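Local coordinates for protein maltose operon transcriptional repressor (Staphylococcus aureus subsp. aureus Mu50, PDB 3HCW) that probably represses transcription of the maltose operon, its C-terminal fragment having a periplasmic-binding-protein-like fold consistent with the effector-binding part of a LacI-type regulator, at residues G152-A157 and L162-I167. Residues are numbered along the deposited sequence; the frame is centred on the assembly and turned at random.
Sequences GFETVA and LDYQII
Helix 144-159 and edge strand 163-169 are the helix and second strand of the beta-alpha-beta unit that begins with strand 133-139, and Y164 is the strand residue that packs most heavily against the helix, touching F153, E154 and A157. The axes of the short segments 152-157 and 163-167 run nearly antiparallel and come within 9.2 Å. F153 and Y164 make an offset T-shaped pair: the edge of the F153 ring is turned to the face of Y164, with centroids 5.7 Å apart and planes at 85°. With CG anti to the backbone N (chi1 167°), the phenylalanine reaches over to the strand, and its CE2 also meets I166 CD1 at 3.7 Å. F153 further touches F136 and L134 of strand 133-139, so the ring belongs to the layer between helix and sheet. That strand pairs in parallel with 163-169, the outermost strand of this Rossmann-like, periplasmic-binding-protein lobe. The tyrosine ring lies across the helix face: A157 CB packs 3.6 Å from Y164 CD2, while nearer the phenol end E154 CG lies 3.6 Å from Y164 CE1. The extended E154 chain crosses the tyrosine side chain at about a right angle; its OE2 comes to 3.5 Å from Y164 OH, a loose polar approach. Where the chain turns from helix to strand, L162 N donates to A157 O at 2.8 Å, an almost straight bond (N-H...O 171°) that ties the start of the 162-167 segment to the last turn of the helix.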
loop_
_atom_site.group_PDB
_atom_site.type_symbol
_atom_site.label_atom_id
_atom_site.label_comp_id
_atom_site.label_asym_id
_atom_site.label_seq_id
_atom_site.Cartn_x
_atom_site.Cartn_y
_atom_site.Cartn_z
ATOM N N GLY A 152 -24.540 10.860 -3.323
ATOM C CA GLY A 152 -24.806 10.871 -1.887
ATOM C C GLY A 152 -24.362 12.164 -1.227
ATOM O O GLY A 152 -24.986 12.641 -0.278
ATOM N N PHE A 153 -23.275 12.728 -1.745
ATOM C CA PHE A 153 -22.701 13.965 -1.238
ATOM C C PHE A 153 -23.625 15.142 -1.537
ATOM O O PHE A 153 -23.952 15.934 -0.640
ATOM C CB PHE A 153 -21.325 14.178 -1.891
ATOM C CG PHE A 153 -20.746 15.556 -1.704
ATOM C CD1 PHE A 153 -20.062 15.882 -0.539
ATOM C CD2 PHE A 153 -20.853 16.517 -2.716
ATOM C CE1 PHE A 153 -19.504 17.153 -0.374
ATOM C CE2 PHE A 153 -20.309 17.772 -2.561
ATOM C CZ PHE A 153 -19.625 18.091 -1.391
ATOM N N GLU A 154 -24.014 15.246 -2.809
ATOM C CA GLU A 154 -24.900 16.287 -3.308
ATOM C C GLU A 154 -26.267 16.257 -2.633
ATOM O O GLU A 154 -26.883 17.299 -2.439
ATOM C CB GLU A 154 -25.103 16.125 -4.820
ATOM C CG GLU A 154 -23.918 16.506 -5.688
ATOM C CD GLU A 154 -24.285 16.522 -7.168
ATOM O OE1 GLU A 154 -24.872 15.532 -7.645
ATOM O OE2 GLU A 154 -24.002 17.527 -7.852
ATOM N N THR A 155 -26.755 15.059 -2.314
ATOM C CA THR A 155 -28.060 14.914 -1.666
ATOM C C THR A 155 -28.064 15.420 -0.221
ATOM O O THR A 155 -28.970 16.158 0.146
ATOM C CB THR A 155 -28.593 13.472 -1.744
ATOM O OG1 THR A 155 -28.800 13.115 -3.114
ATOM C CG2 THR A 155 -29.919 13.343 -1.023
ATOM N N VAL A 156 -27.055 15.067 0.580
ATOM C CA VAL A 156 -27.002 15.544 1.978
ATOM C C VAL A 156 -26.716 17.048 2.034
ATOM O O VAL A 156 -27.313 17.782 2.832
ATOM C CB VAL A 156 -26.001 14.741 2.837
ATOM C CG1 VAL A 156 -25.795 15.375 4.201
ATOM C CG2 VAL A 156 -26.510 13.357 3.030
ATOM N N ALA A 157 -25.846 17.502 1.139
ATOM C CA ALA A 157 -25.549 18.919 0.999
ATOM C C ALA A 157 -26.776 19.733 0.599
ATOM O O ALA A 157 -26.981 20.824 1.123
ATOM C CB ALA A 157 -24.410 19.135 0.017
ATOM N N LEU A 162 -26.740 23.522 1.916
ATOM C CA LEU A 162 -25.357 23.991 1.997
ATOM C C LEU A 162 -24.768 24.238 0.616
ATOM O O LEU A 162 -25.167 23.599 -0.366
ATOM C CB LEU A 162 -24.493 22.987 2.767
ATOM C CG LEU A 162 -24.091 23.321 4.211
ATOM C CD1 LEU A 162 -25.273 23.665 5.107
ATOM C CD2 LEU A 162 -23.310 22.181 4.809
ATOM N N ASP A 163 -23.828 25.178 0.548
ATOM C CA ASP A 163 -23.101 25.443 -0.680
ATOM C C ASP A 163 -22.045 24.375 -0.859
ATOM O O ASP A 163 -21.379 23.977 0.100
ATOM C CB ASP A 163 -22.452 26.825 -0.652
ATOM C CG ASP A 163 -23.475 27.949 -0.700
ATOM O OD1 ASP A 163 -23.241 28.988 -0.046
ATOM O OD2 ASP A 163 -24.513 27.795 -1.382
ATOM N N TYR A 164 -21.916 23.899 -2.091
ATOM C CA TYR A 164 -20.939 22.876 -2.412
ATOM C C TYR A 164 -20.426 23.005 -3.837
ATOM O O TYR A 164 -21.095 23.593 -4.688
ATOM C CB TYR A 164 -21.511 21.473 -2.178
ATOM C CG TYR A 164 -22.617 21.047 -3.128
ATOM C CD1 TYR A 164 -22.320 20.417 -4.348
ATOM C CD2 TYR A 164 -23.956 21.248 -2.805
ATOM C CE1 TYR A 164 -23.328 20.019 -5.216
ATOM C CE2 TYR A 164 -24.979 20.843 -3.669
ATOM C CZ TYR A 164 -24.655 20.227 -4.869
ATOM O OH TYR A 164 -25.659 19.819 -5.727
ATOM N N GLN A 165 -19.251 22.421 -4.077
ATOM C CA GLN A 165 -18.690 22.293 -5.409
ATOM C C GLN A 165 -18.075 20.900 -5.640
ATOM O O GLN A 165 -17.700 20.215 -4.689
ATOM C CB GLN A 165 -17.661 23.396 -5.643
ATOM C CG GLN A 165 -16.434 23.306 -4.763
ATOM C CD GLN A 165 -15.390 24.333 -5.104
ATOM O OE1 GLN A 165 -15.104 25.227 -4.305
ATOM N NE2 GLN A 165 -14.807 24.220 -6.293
ATOM N N ILE A 166 -18.004 20.486 -6.905
ATOM C CA ILE A 166 -17.358 19.230 -7.314
ATOM C C ILE A 166 -16.124 19.610 -8.128
ATOM O O ILE A 166 -16.193 20.465 -9.021
ATOM C CB ILE A 166 -18.299 18.319 -8.198
ATOM C CG1 ILE A 166 -19.702 18.124 -7.584
ATOM C CG2 ILE A 166 -17.648 16.966 -8.517
ATOM C CD1 ILE A 166 -19.739 17.391 -6.235
ATOM N N ILE A 167 -14.992 19.001 -7.799
ATOM C CA ILE A 167 -13.764 19.179 -8.561
ATOM C C ILE A 167 -13.343 17.816 -9.089
ATOM O O ILE A 167 -13.196 16.864 -8.318
ATOM C CB ILE A 167 -12.613 19.768 -7.704
ATOM C CG1 ILE A 167 -12.960 21.178 -7.215
ATOM C CG2 ILE A 167 -11.274 19.746 -8.477
ATOM C CD1 ILE A 167 -12.000 21.719 -6.167
#